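Local atomic coordinates of transcriptional regulator URE2 (Saccharomyces cerevisiae, PDB entry 1K0D), a protein that reduces peroxides with glutathione and represses genes of nitrogen use by holding phosphorylated GATA-type transcriptional activators in the cytoplasm. Residues L82-S87 with L91-N96; I36-S39 with H44-T47; T21-R26 with P60-V65. One frame throughout, in Å; residues are numbered along the deposited sequence.

All three contacts belong to the N-terminal, thioredoxin-like domain of the GST fold and pack helices against one four-stranded mixed sheet. Contact 1, at the edge strand 82-85, contributes E86 and S87 to the glutathione pocket. Contact 2 lies farther off, with the side chain of L38 about 13 Å from the ligand, yet it meets contact 1 where L94 CD1 packs on L38 CD1 at 3.3 Å. Contact 3 comes within about 7 Å of glutathione through the side chain of F62. Probable hydrogen bonds tie it to contact 2 (L22 N to N46 O, 2.6 Å) and to contact 1 (S83 OG to V65 O, 2.5 Å).

Contact 1. Residues L82-S87 with L91-N96; sequences LSIWES and LLHLVN. With GSH (glutathione), chain F.
The imidazole of H93 lies against two aliphatic side chains of strand 82-85. I84 reaches across it at about a right angle and lays its CD1 over one face, 4.0 Å from the ring centroid and 15° off the normal, a CH-pi contact displaced toward the rim. L82 and H93 approach each other from opposite directions, and L82 CD2 stops obliquely 3.8 Å from H93 NE2. H93 reaches both because its CG stands anti to the backbone N (chi1 -176°), which swings the ring off helix 87-102 toward the sheet. Leucine and isoleucine suit the strand because their terminal methyls, L82 CD2 and I84 CD1, extend across to the ring.

At the other end of the contact the chain turns straight from strand into helix. E86 occupies the N-cap position, and S87 O accepts L91 N at 3.0 Å, a first-turn helical bond of 160°; L91 CG rests 3.2 Å from the same oxygen. This turn, at the position of the SNAIL/TRAIL motif, is the thioredoxin-like GST arrangement for binding the gamma-glutamyl part of glutathione. S87 N donates to GSH O12 at 2.8 Å, and S87 OG donates to GSH O11 at 2.5 Å, a very short value to be read with caution; K33 also bonds this hydroxyl. E86 bends its chain at chi2 to bring OE2 to within 3.0 Å of GSH N1. From the second subunit, W121 and F124 meet W85 edge to face.

Neither H93 ND1 nor H93 NE2 has a partner in the model, which is consistent with a neutral ring whose face serves the methyl contact. The alpha-carboxylate of the ligand's glutamyl part (GSH O11 and O12) sits at a helix N-terminus, whose dipole would favour its negative charge, while E86 complements the amino group.

Contact 2. Residues I36-S39 with H44-T47; sequences IVLS and HYNT
Y45 holds its CG between its own backbone N and carbonyl carbon (chi1 67°), and this turns the phenol ring back from strand 45-49 toward helix 29-40. L38 answers from the helix with a first torsion of -133°, away from any staggered position; its second torsion is likewise unusual, and the exact values of both are doubtful, but as modelled they lay CD2 over the ring. The methyl sits 3.7 Å from the centroid of the Y45 ring, 21° off the normal, in a CH-pi contact shifted toward the rim at which the ring joins its own CB. The nearest ring atom to it is Y45 CG, at 3.5 Å. L38 CG comes equally close, 3.5 Å from Y45 CD2, and L38 CB lies 3.8 Å from Y45 CE2, so the leucine runs obliquely along one side of the ring rather than touching it with a single methyl. At the ring's edge, in its plane, T47 OG1 from the same strand lies 3.2 Å from Y45 CE1.

This packing joins the helix and second strand of the beta-alpha-beta unit formed by strand 20-24, helix 29-40 and strand 45-49, the opening motif of a thioredoxin-like domain. Tyrosine suits its partly exposed place on an edge strand by offering a broad face to buried L38, which also packs on L94 of helix 87-102. S39 turns its hydroxyl to A252 O, linking the helix to 251-258.

No hydrogen bond crosses between the two segments. Their hold on each other is CH-pi contact and dispersion between a polarisable aromatic face and a branched aliphatic side chain.

Contact 3. Residues T21-R26 with P60-V65; sequences TLFSHR and PEFVSV
One face of the F23 ring receives F62, whose CD1 lies 4.1 Å above the ring plane, out toward the rim. The two phenyl groups stand obliquely, their planes at 52° and their centroids 5.5 Å apart, which makes the pair neither a stack nor an edge-to-face contact. The closest approach is F62 CE1 to F23 CB, 3.8 Å, again oblique to the F62 ring, as the side chains slide past each other in opposite directions. F62 reaches the strand because its CG is anti to the backbone N (chi1 -178°), carrying the ring away from its helix. Large, flat and apolar, two phenylalanines together fill the 9.0 Å between the CA atoms of F23 and F62 without leaving a polar side-chain group in the buried interface.

Strand 20-24 is an inner strand of the thioredoxin-like sheet, between 45-49 and 73-76, and helix 60-65 packs upon it; A73 and L50 also touch F62. The F62 side chain lies about 4 Å from those of the glutathione-binding residues H57 and V71. Within the weakly bonded helix, S64 OG donates at 2.7 Å to P60 O, which also accepts a weak backbone bond from S64 N.

Contact 1. Residues L82-S87 with L91-N96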
ATOM      1  N   LEU B  82       3.846 -17.244  11.298  1.00 33.64           N
ATOM      2  CA  LEU B  82       3.167 -15.959  11.160  1.00 31.10           C
ATOM      3  C   LEU B  82       2.926 -15.745   9.677  1.00 31.15           C
ATOM      4  O   LEU B  82       3.819 -15.962   8.858  1.00 29.50           O
ATOM      5  CB  LEU B  82       4.042 -14.815  11.678  1.00 30.31           C
ATOM      6  CG  LEU B  82       3.530 -13.402  11.364  1.00 28.44           C
ATOM      7  CD1 LEU B  82       2.272 -13.123  12.184  1.00 26.43           C
ATOM      8  CD2 LEU B  82       4.607 -12.378  11.680  1.00 26.78           C
ATOM      9  N   SER B  83       1.723 -15.315   9.333  1.00 30.79           N
ATOM     10  CA  SER B  83       1.386 -15.072   7.942  1.00 33.07           C
ATOM     11  C   SER B  83       1.295 -13.577   7.624  1.00 31.81           C
ATOM     12  O   SER B  83       0.589 -12.829   8.303  1.00 33.45           O
ATOM     13  CB  SER B  83       0.054 -15.746   7.614  1.00 34.59           C
ATOM     14  OG  SER B  83      -0.398 -15.340   6.335  1.00 42.67           O
ATOM     15  N   ILE B  84       2.022 -13.139   6.603  1.00 29.90           N
ATOM     16  CA  ILE B  84       1.969 -11.740   6.193  1.00 27.51           C
ATOM     17  C   ILE B  84       1.504 -11.694   4.739  1.00 26.02           C
ATOM     18  O   ILE B  84       2.045 -12.402   3.884  1.00 26.35           O
ATOM     19  CB  ILE B  84       3.345 -11.034   6.289  1.00 28.32           C
ATOM     20  CG1 ILE B  84       4.005 -11.297   7.647  1.00 28.11           C
ATOM     21  CG2 ILE B  84       3.159  -9.533   6.127  1.00 25.06           C
ATOM     22  CD1 ILE B  84       4.869 -12.554   7.694  1.00 27.79           C
ATOM     23  N   TRP B  85       0.485 -10.887   4.461  1.00 23.48           N
ATOM     24  CA  TRP B  85      -0.036 -10.758   3.106  1.00 21.75           C
ATOM     25  C   TRP B  85       0.082  -9.291   2.695  1.00 21.50           C
ATOM     26  O   TRP B  85       0.239  -8.427   3.554  1.00 24.63           O
ATOM     27  CB  TRP B  85      -1.482 -11.262   3.034  1.00 23.03           C
ATOM     28  CG  TRP B  85      -2.356 -10.760   4.130  1.00 23.60           C
ATOM     29  CD1 TRP B  85      -2.286 -11.090   5.453  1.00 24.54           C
ATOM     30  CD2 TRP B  85      -3.429  -9.827   4.004  1.00 24.65           C
ATOM     31  NE1 TRP B  85      -3.255 -10.417   6.161  1.00 26.07           N
ATOM     32  CE2 TRP B  85      -3.971  -9.634   5.294  1.00 26.53           C
ATOM     33  CE3 TRP B  85      -3.989  -9.131   2.921  1.00 26.80           C
ATOM     34  CZ2 TRP B  85      -5.048  -8.774   5.536  1.00 28.25           C
ATOM     35  CZ3 TRP B  85      -5.063  -8.275   3.161  1.00 27.60           C
ATOM     36  CH2 TRP B  85      -5.579  -8.106   4.459  1.00 28.39           C
ATOM     37  N   GLU B  86       0.002  -9.027   1.391  1.00 21.01           N
ATOM     38  CA  GLU B  86       0.187  -7.690   0.801  1.00 19.74           C
ATOM     39  C   GLU B  86       1.705  -7.536   0.646  1.00 19.90           C
ATOM     40  O   GLU B  86       2.435  -7.523   1.633  1.00 19.03           O
ATOM     41  CB  GLU B  86      -0.360  -6.570   1.695  1.00 18.93           C
ATOM     42  CG  GLU B  86      -1.878  -6.388   1.622  1.00 23.44           C
ATOM     43  CD  GLU B  86      -2.364  -5.931   0.245  1.00 24.98           C
ATOM     44  OE1 GLU B  86      -3.443  -6.391  -0.178  1.00 24.60           O
ATOM     45  OE2 GLU B  86      -1.682  -5.105  -0.410  1.00 26.63           O
ATOM     46  N   SER B  87       2.175  -7.440  -0.596  1.00 20.32           N
ATOM     47  CA  SER B  87       3.603  -7.320  -0.873  1.00 20.64           C
ATOM     48  C   SER B  87       4.286  -6.175  -0.113  1.00 20.97           C
ATOM     49  O   SER B  87       5.449  -6.292   0.299  1.00 19.57           O
ATOM     50  CB  SER B  87       3.826  -7.152  -2.377  1.00 19.58           C
ATOM     51  OG  SER B  87       3.176  -5.994  -2.873  1.00 17.70           O
ATOM     52  N   LEU B  91       7.422  -6.724   2.492  1.00 17.00           N
ATOM     53  CA  LEU B  91       8.717  -6.052   2.375  1.00 17.89           C
ATOM     54  C   LEU B  91       9.134  -5.389   3.673  1.00 19.11           C
ATOM     55  O   LEU B  91      10.287  -5.532   4.104  1.00 19.02           O
ATOM     56  CB  LEU B  91       8.714  -5.000   1.254  1.00 19.11           C
ATOM     57  CG  LEU B  91       8.500  -5.489  -0.182  1.00 23.46           C
ATOM     58  CD1 LEU B  91       9.037  -4.446  -1.159  1.00 18.48           C
ATOM     59  CD2 LEU B  91       9.195  -6.826  -0.385  1.00 22.03           C
ATOM     60  N   LEU B  92       8.206  -4.666   4.300  1.00 18.16           N
ATOM     61  CA  LEU B  92       8.519  -4.004   5.558  1.00 19.98           C
ATOM     62  C   LEU B  92       8.835  -5.040   6.633  1.00 19.28           C
ATOM     63  O   LEU B  92       9.686  -4.822   7.483  1.00 19.48           O
ATOM     64  CB  LEU B  92       7.361  -3.100   6.010  1.00 18.14           C
ATOM     65  CG  LEU B  92       7.157  -1.824   5.182  1.00 22.53           C
ATOM     66  CD1 LEU B  92       6.077  -0.967   5.834  1.00 20.35           C
ATOM     67  CD2 LEU B  92       8.475  -1.035   5.087  1.00 21.12           C
ATOM     68  N   HIS B  93       8.158  -6.176   6.592  1.00 21.60           N
ATOM     69  CA  HIS B  93       8.428  -7.205   7.582  1.00 22.59           C
ATOM     70  C   HIS B  93       9.854  -7.733   7.392  1.00 23.28           C
ATOM     71  O   HIS B  93      10.598  -7.909   8.354  1.00 22.84           O
ATOM     72  CB  HIS B  93       7.429  -8.350   7.447  1.00 21.10           C
ATOM     73  CG  HIS B  93       7.593  -9.409   8.492  1.00 24.33           C
ATOM     74  ND1 HIS B  93       8.213 -10.614   8.241  1.00 26.71           N
ATOM     75  CD2 HIS B  93       7.248  -9.427   9.799  1.00 22.51           C
ATOM     76  CE1 HIS B  93       8.241 -11.329   9.351  1.00 26.78           C
ATOM     77  NE2 HIS B  93       7.663 -10.631  10.311  1.00 26.45           N
ATOM     78  N   LEU B  94      10.229  -7.969   6.138  1.00 23.40           N
ATOM     79  CA  LEU B  94      11.560  -8.483   5.830  1.00 22.82           C
ATOM     80  C   LEU B  94      12.712  -7.547   6.199  1.00 22.17           C
ATOM     81  O   LEU B  94      13.676  -7.979   6.839  1.00 22.35           O
ATOM     82  CB  LEU B  94      11.651  -8.863   4.350  1.00 19.84           C
ATOM     83  CG  LEU B  94      10.725 -10.024   3.970  1.00 20.47           C
ATOM     84  CD1 LEU B  94      10.933 -10.386   2.507  1.00 19.09           C
ATOM     85  CD2 LEU B  94      11.025 -11.225   4.857  1.00 18.25           C
ATOM     86  N   VAL B  95      12.632  -6.273   5.823  1.00 19.70           N
ATOM     87  CA  VAL B  95      13.726  -5.374   6.162  1.00 20.57           C
ATOM     88  C   VAL B  95      13.773  -5.084   7.660  1.00 23.74           C
ATOM     89  O   VAL B  95      14.855  -4.926   8.225  1.00 22.77           O
ATOM     90  CB  VAL B  95      13.666  -4.055   5.356  1.00 20.62           C
ATOM     91  CG1 VAL B  95      13.729  -4.376   3.871  1.00 18.11           C
ATOM     92  CG2 VAL B  95      12.410  -3.270   5.697  1.00 20.45           C
ATOM     93  N   ASN B  96      12.609  -5.037   8.310  1.00 25.96           N
ATOM     94  CA  ASN B  96      12.570  -4.796   9.754  1.00 27.06           C
ATOM     95  C   ASN B  96      13.249  -5.954  10.477  1.00 26.74           C
ATOM     96  O   ASN B  96      14.060  -5.744  11.379  1.00 26.04           O
ATOM     97  CB  ASN B  96      11.126  -4.654  10.250  1.00 28.40           C
ATOM     98  CG  ASN B  96      10.652  -3.215  10.247  1.00 32.74           C
ATOM     99  OD1 ASN B  96      11.016  -2.428  11.122  1.00 37.15           O
ATOM    100  ND2 ASN B  96       9.849  -2.857   9.252  1.00 32.43           N
TER
HETATM  101  N1  GSH F 356      -1.969  -5.021  -3.440  1.00 31.99           N
HETATM  102  CA1 GSH F 356      -1.581  -6.437  -3.502  1.00 36.30           C
HETATM  103  C1  GSH F 356      -0.079  -6.681  -3.162  1.00 33.93           C
HETATM  104  O11 GSH F 356       0.747  -5.789  -3.417  1.00 33.78           O
HETATM  105  O12 GSH F 356       0.225  -7.836  -2.619  1.00 29.81           O
HETATM  106  CB1 GSH F 356      -1.926  -6.996  -4.913  1.00 38.96           C
HETATM  107  CG1 GSH F 356      -2.372  -8.488  -4.852  1.00 44.31           C
HETATM  108  CD1 GSH F 356      -2.720  -8.990  -6.287  1.00 46.63           C
HETATM  109  OE1 GSH F 356      -3.531  -8.371  -6.997  1.00 47.90           O
HETATM  110  N2  GSH F 356      -2.090 -10.122  -6.661  1.00 50.34           N
HETATM  111  CA2 GSH F 356      -2.329 -10.731  -7.990  1.00 53.29           C
HETATM  112  C2  GSH F 356      -3.303 -11.927  -7.845  1.00 54.59           C
HETATM  113  O2  GSH F 356      -3.381 -12.586  -6.799  1.00 52.29           O
HETATM  114  CB2 GSH F 356      -1.000 -11.253  -8.580  1.00 53.53           C
HETATM  115  SG2 GSH F 356       0.142  -9.917  -9.092  1.00 57.52           S
HETATM  116  N3  GSH F 356      -4.071 -12.217  -8.938  1.00 57.75           N
HETATM  117  CA3 GSH F 356      -5.057 -13.326  -8.988  1.00 61.06           C
HETATM  118  C3  GSH F 356      -6.488 -12.782  -8.908  1.00 63.78           C
HETATM  119  O31 GSH F 356      -7.400 -13.625  -8.947  1.00 65.46           O
HETATM  120  O32 GSH F 356      -6.669 -11.539  -8.810  1.00 65.65           O

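Contact 2. Residues I36-S39 with H44-T47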
ATOM      1  N   ILE B  36      12.424 -11.106  -4.856  1.00 21.71           N
ATOM      2  CA  ILE B  36      13.607 -10.268  -4.986  1.00 22.02           C
ATOM      3  C   ILE B  36      14.164  -9.812  -3.631  1.00 23.67           C
ATOM      4  O   ILE B  36      15.360  -9.947  -3.369  1.00 23.74           O
ATOM      5  CB  ILE B  36      13.305  -9.026  -5.851  1.00 21.21           C
ATOM      6  CG1 ILE B  36      13.203  -9.443  -7.323  1.00 20.86           C
ATOM      7  CG2 ILE B  36      14.386  -7.968  -5.653  1.00 21.90           C
ATOM      8  CD1 ILE B  36      12.821  -8.326  -8.249  1.00 22.80           C
ATOM      9  N   VAL B  37      13.304  -9.282  -2.766  1.00 22.48           N
ATOM     10  CA  VAL B  37      13.772  -8.816  -1.460  1.00 22.22           C
ATOM     11  C   VAL B  37      14.212  -9.985  -0.590  1.00 22.24           C
ATOM     12  O   VAL B  37      15.175  -9.887   0.166  1.00 20.55           O
ATOM     13  CB  VAL B  37      12.682  -8.004  -0.737  1.00 20.74           C
ATOM     14  CG1 VAL B  37      13.143  -7.631   0.679  1.00 17.06           C
ATOM     15  CG2 VAL B  37      12.376  -6.757  -1.549  1.00 19.92           C
ATOM     16  N   LEU B  38      13.486 -11.088  -0.699  1.00 22.73           N
ATOM     17  CA  LEU B  38      13.803 -12.302   0.043  1.00 25.36           C
ATOM     18  C   LEU B  38      15.223 -12.739  -0.378  1.00 26.24           C
ATOM     19  O   LEU B  38      16.067 -13.090   0.453  1.00 24.25           O
ATOM     20  CB  LEU B  38      12.779 -13.384  -0.337  1.00 25.76           C
ATOM     21  CG  LEU B  38      12.026 -14.271   0.666  1.00 31.01           C
ATOM     22  CD1 LEU B  38      11.732 -13.555   1.979  1.00 27.00           C
ATOM     23  CD2 LEU B  38      10.725 -14.725  -0.004  1.00 27.27           C
ATOM     24  N   SER B  39      15.482 -12.699  -1.683  1.00 24.96           N
ATOM     25  CA  SER B  39      16.779 -13.101  -2.200  1.00 26.40           C
ATOM     26  C   SER B  39      17.890 -12.121  -1.845  1.00 24.77           C
ATOM     27  O   SER B  39      18.965 -12.535  -1.429  1.00 24.62           O
ATOM     28  CB  SER B  39      16.703 -13.290  -3.715  1.00 26.95           C
ATOM     29  OG  SER B  39      18.000 -13.438  -4.257  1.00 34.27           O
ATOM     30  N   HIS B  44      16.316 -17.657   3.040  1.00 34.44           N
ATOM     31  CA  HIS B  44      16.072 -18.899   2.316  1.00 35.11           C
ATOM     32  C   HIS B  44      14.577 -19.208   2.309  1.00 33.41           C
ATOM     33  O   HIS B  44      13.946 -19.276   3.361  1.00 33.15           O
ATOM     34  CB  HIS B  44      16.879 -20.028   2.962  1.00 38.56           C
ATOM     35  CG  HIS B  44      18.362 -19.839   2.851  1.00 41.82           C
ATOM     36  ND1 HIS B  44      19.041 -19.958   1.657  1.00 43.66           N
ATOM     37  CD2 HIS B  44      19.289 -19.488   3.776  1.00 44.25           C
ATOM     38  CE1 HIS B  44      20.320 -19.687   1.850  1.00 44.18           C
ATOM     39  NE2 HIS B  44      20.498 -19.399   3.127  1.00 43.86           N
ATOM     40  N   TYR B  45      14.018 -19.396   1.120  1.00 31.23           N
ATOM     41  CA  TYR B  45      12.586 -19.641   0.999  1.00 32.70           C
ATOM     42  C   TYR B  45      12.189 -20.672  -0.050  1.00 32.15           C
ATOM     43  O   TYR B  45      12.975 -21.031  -0.919  1.00 29.65           O
ATOM     44  CB  TYR B  45      11.886 -18.320   0.667  1.00 30.33           C
ATOM     45  CG  TYR B  45      12.242 -17.773  -0.701  1.00 29.72           C
ATOM     46  CD1 TYR B  45      11.383 -17.946  -1.788  1.00 30.10           C
ATOM     47  CD2 TYR B  45      13.443 -17.093  -0.914  1.00 30.37           C
ATOM     48  CE1 TYR B  45      11.706 -17.454  -3.054  1.00 29.13           C
ATOM     49  CE2 TYR B  45      13.778 -16.596  -2.182  1.00 31.16           C
ATOM     50  CZ  TYR B  45      12.901 -16.784  -3.243  1.00 31.77           C
ATOM     51  OH  TYR B  45      13.219 -16.310  -4.499  1.00 35.16           O
ATOM     52  N   ASN B  46      10.944 -21.127   0.049  1.00 34.40           N
ATOM     53  CA  ASN B  46      10.362 -22.086  -0.885  1.00 35.49           C
ATOM     54  C   ASN B  46       9.138 -21.400  -1.484  1.00 35.71           C
ATOM     55  O   ASN B  46       8.348 -20.788  -0.757  1.00 33.59           O
ATOM     56  CB  ASN B  46       9.912 -23.350  -0.154  1.00 39.26           C
ATOM     57  CG  ASN B  46       9.129 -24.297  -1.050  1.00 44.10           C
ATOM     58  OD1 ASN B  46       8.394 -25.166  -0.568  1.00 46.34           O
ATOM     59  ND2 ASN B  46       9.287 -24.140  -2.363  1.00 46.36           N
ATOM     60  N   THR B  47       8.985 -21.493  -2.801  1.00 34.66           N
ATOM     61  CA  THR B  47       7.850 -20.871  -3.467  1.00 34.26           C
ATOM     62  C   THR B  47       6.800 -21.885  -3.909  1.00 35.23           C
ATOM     63  O   THR B  47       7.119 -22.914  -4.501  1.00 35.06           O
ATOM     64  CB  THR B  47       8.285 -20.079  -4.717  1.00 33.52           C
ATOM     65  OG1 THR B  47       9.266 -19.103  -4.354  1.00 36.53           O
ATOM     66  CG2 THR B  47       7.085 -19.366  -5.335  1.00 32.51           C
TER

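Contact 3. Residues T21-R26 with P60-V65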
ATOM      1  N   THR B  21       8.021 -19.620   3.397  1.00 30.55           N
ATOM      2  CA  THR B  21       7.300 -20.233   2.296  1.00 30.75           C
ATOM      3  C   THR B  21       6.579 -19.080   1.618  1.00 29.97           C
ATOM      4  O   THR B  21       5.854 -18.317   2.264  1.00 31.22           O
ATOM      5  CB  THR B  21       6.255 -21.264   2.783  1.00 33.14           C
ATOM      6  OG1 THR B  21       6.912 -22.309   3.514  1.00 33.18           O
ATOM      7  CG2 THR B  21       5.513 -21.869   1.599  1.00 31.70           C
ATOM      8  N   LEU B  22       6.790 -18.936   0.321  1.00 27.81           N
ATOM      9  CA  LEU B  22       6.150 -17.860  -0.416  1.00 26.81           C
ATOM     10  C   LEU B  22       5.076 -18.380  -1.355  1.00 27.47           C
ATOM     11  O   LEU B  22       5.335 -19.261  -2.174  1.00 27.43           O
ATOM     12  CB  LEU B  22       7.192 -17.083  -1.221  1.00 23.67           C
ATOM     13  CG  LEU B  22       6.661 -16.076  -2.249  1.00 25.42           C
ATOM     14  CD1 LEU B  22       5.933 -14.941  -1.528  1.00 25.62           C
ATOM     15  CD2 LEU B  22       7.825 -15.526  -3.082  1.00 22.95           C
ATOM     16  N   PHE B  23       3.866 -17.850  -1.219  1.00 26.94           N
ATOM     17  CA  PHE B  23       2.780 -18.232  -2.108  1.00 27.75           C
ATOM     18  C   PHE B  23       2.728 -17.176  -3.187  1.00 28.76           C
ATOM     19  O   PHE B  23       2.691 -15.988  -2.891  1.00 28.42           O
ATOM     20  CB  PHE B  23       1.452 -18.284  -1.367  1.00 28.04           C
ATOM     21  CG  PHE B  23       1.347 -19.433  -0.424  1.00 27.73           C
ATOM     22  CD1 PHE B  23       1.753 -19.303   0.896  1.00 27.67           C
ATOM     23  CD2 PHE B  23       0.858 -20.658  -0.862  1.00 25.45           C
ATOM     24  CE1 PHE B  23       1.669 -20.380   1.775  1.00 29.26           C
ATOM     25  CE2 PHE B  23       0.772 -21.737   0.004  1.00 28.66           C
ATOM     26  CZ  PHE B  23       1.178 -21.598   1.328  1.00 28.22           C
ATOM     27  N   SER B  24       2.732 -17.612  -4.442  1.00 31.60           N
ATOM     28  CA  SER B  24       2.722 -16.685  -5.563  1.00 31.70           C
ATOM     29  C   SER B  24       2.094 -17.330  -6.796  1.00 33.77           C
ATOM     30  O   SER B  24       1.355 -18.312  -6.695  1.00 32.35           O
ATOM     31  CB  SER B  24       4.165 -16.271  -5.874  1.00 30.69           C
ATOM     32  OG  SER B  24       4.224 -15.352  -6.950  1.00 31.67           O
ATOM     33  N   HIS B  25       2.386 -16.754  -7.957  1.00 35.28           N
ATOM     34  CA  HIS B  25       1.902 -17.265  -9.232  1.00 39.10           C
ATOM     35  C   HIS B  25       3.012 -17.002 -10.242  1.00 40.19           C
ATOM     36  O   HIS B  25       3.657 -15.958 -10.198  1.00 39.86           O
ATOM     37  CB  HIS B  25       0.615 -16.554  -9.648  1.00 42.83           C
ATOM     38  CG  HIS B  25      -0.036 -17.149 -10.856  1.00 46.00           C
ATOM     39  ND1 HIS B  25       0.459 -16.974 -12.130  1.00 47.72           N
ATOM     40  CD2 HIS B  25      -1.131 -17.937 -10.981  1.00 46.91           C
ATOM     41  CE1 HIS B  25      -0.305 -17.628 -12.989  1.00 48.15           C
ATOM     42  NE2 HIS B  25      -1.276 -18.221 -12.317  1.00 47.56           N
ATOM     43  N   ARG B  26       3.232 -17.945 -11.151  1.00 42.01           N
ATOM     44  CA  ARG B  26       4.302 -17.820 -12.136  1.00 44.24           C
ATOM     45  C   ARG B  26       4.380 -16.504 -12.894  1.00 43.41           C
ATOM     46  O   ARG B  26       5.450 -16.123 -13.350  1.00 44.20           O
ATOM     47  CB  ARG B  26       4.250 -18.997 -13.118  1.00 47.03           C
ATOM     48  CG  ARG B  26       4.584 -20.334 -12.450  1.00 50.03           C
ATOM     49  CD  ARG B  26       4.627 -21.495 -13.432  1.00 51.87           C
ATOM     50  NE  ARG B  26       4.936 -22.756 -12.759  1.00 52.70           N
ATOM     51  CZ  ARG B  26       4.076 -23.442 -12.010  1.00 53.15           C
ATOM     52  NH1 ARG B  26       4.456 -24.575 -11.432  1.00 52.80           N
ATOM     53  NH2 ARG B  26       2.833 -23.008 -11.850  1.00 53.75           N
ATOM     54  N   PRO B  60      -9.511 -23.392   2.094  1.00 61.48           N
ATOM     55  CA  PRO B  60      -9.634 -22.828   3.440  1.00 60.61           C
ATOM     56  C   PRO B  60      -8.279 -22.590   4.097  1.00 59.38           C
ATOM     57  O   PRO B  60      -8.122 -21.679   4.908  1.00 58.71           O
ATOM     58  CB  PRO B  60     -10.464 -23.880   4.170  1.00 60.99           C
ATOM     59  CG  PRO B  60     -11.396 -24.339   3.095  1.00 61.52           C
ATOM     60  CD  PRO B  60     -10.462 -24.505   1.908  1.00 61.70           C
ATOM     61  N   GLU B  61      -7.301 -23.413   3.730  1.00 58.69           N
ATOM     62  CA  GLU B  61      -5.954 -23.300   4.272  1.00 56.81           C
ATOM     63  C   GLU B  61      -5.281 -21.999   3.837  1.00 53.71           C
ATOM     64  O   GLU B  61      -4.609 -21.348   4.633  1.00 52.84           O
ATOM     65  CB  GLU B  61      -5.094 -24.486   3.822  1.00 60.33           C
ATOM     66  CG  GLU B  61      -5.567 -25.856   4.304  1.00 64.69           C
ATOM     67  CD  GLU B  61      -6.704 -26.432   3.470  1.00 66.85           C
ATOM     68  OE1 GLU B  61      -7.125 -27.575   3.754  1.00 68.45           O
ATOM     69  OE2 GLU B  61      -7.174 -25.751   2.532  1.00 68.00           O
ATOM     70  N   PHE B  62      -5.463 -21.625   2.574  1.00 50.23           N
ATOM     71  CA  PHE B  62      -4.852 -20.407   2.055  1.00 47.43           C
ATOM     72  C   PHE B  62      -5.575 -19.144   2.508  1.00 46.65           C
ATOM     73  O   PHE B  62      -4.937 -18.160   2.880  1.00 45.34           O
ATOM     74  CB  PHE B  62      -4.799 -20.433   0.523  1.00 44.41           C
ATOM     75  CG  PHE B  62      -4.143 -19.222  -0.074  1.00 41.26           C
ATOM     76  CD1 PHE B  62      -2.808 -18.932   0.202  1.00 41.18           C
ATOM     77  CD2 PHE B  62      -4.866 -18.348  -0.874  1.00 40.75           C
ATOM     78  CE1 PHE B  62      -2.205 -17.785  -0.307  1.00 40.23           C
ATOM     79  CE2 PHE B  62      -4.277 -17.200  -1.388  1.00 40.22           C
ATOM     80  CZ  PHE B  62      -2.941 -16.916  -1.103  1.00 40.55           C
ATOM     81  N   VAL B  63      -6.905 -19.166   2.467  1.00 45.77           N
ATOM     82  CA  VAL B  63      -7.683 -18.005   2.888  1.00 44.95           C
ATOM     83  C   VAL B  63      -7.313 -17.642   4.324  1.00 43.58           C
ATOM     84  O   VAL B  63      -7.438 -16.490   4.733  1.00 42.52           O
ATOM     85  CB  VAL B  63      -9.195 -18.279   2.801  1.00 44.74           C
ATOM     86  CG1 VAL B  63      -9.977 -17.077   3.312  1.00 45.39           C
ATOM     87  CG2 VAL B  63      -9.576 -18.570   1.363  1.00 45.76           C
ATOM     88  N   SER B  64      -6.844 -18.636   5.075  1.00 43.04           N
ATOM     89  CA  SER B  64      -6.435 -18.439   6.463  1.00 42.61           C
ATOM     90  C   SER B  64      -5.092 -17.718   6.525  1.00 40.48           C
ATOM     91  O   SER B  64      -4.800 -17.013   7.487  1.00 40.32           O
ATOM     92  CB  SER B  64      -6.326 -19.786   7.177  1.00 44.44           C
ATOM     93  OG  SER B  64      -7.579 -20.447   7.196  1.00 48.72           O
ATOM     94  N   VAL B  65      -4.272 -17.911   5.498  1.00 39.32           N
ATOM     95  CA  VAL B  65      -2.973 -17.255   5.438  1.00 37.41           C
ATOM     96  C   VAL B  65      -3.206 -15.829   4.942  1.00 35.44           C
ATOM     97  O   VAL B  65      -2.678 -14.874   5.501  1.00 34.05           O
ATOM     98  CB  VAL B  65      -2.019 -18.000   4.473  1.00 38.01           C
ATOM     99  CG1 VAL B  65      -0.699 -17.252   4.344  1.00 37.15           C
ATOM    100  CG2 VAL B  65      -1.778 -19.411   4.984  1.00 38.37           C
TER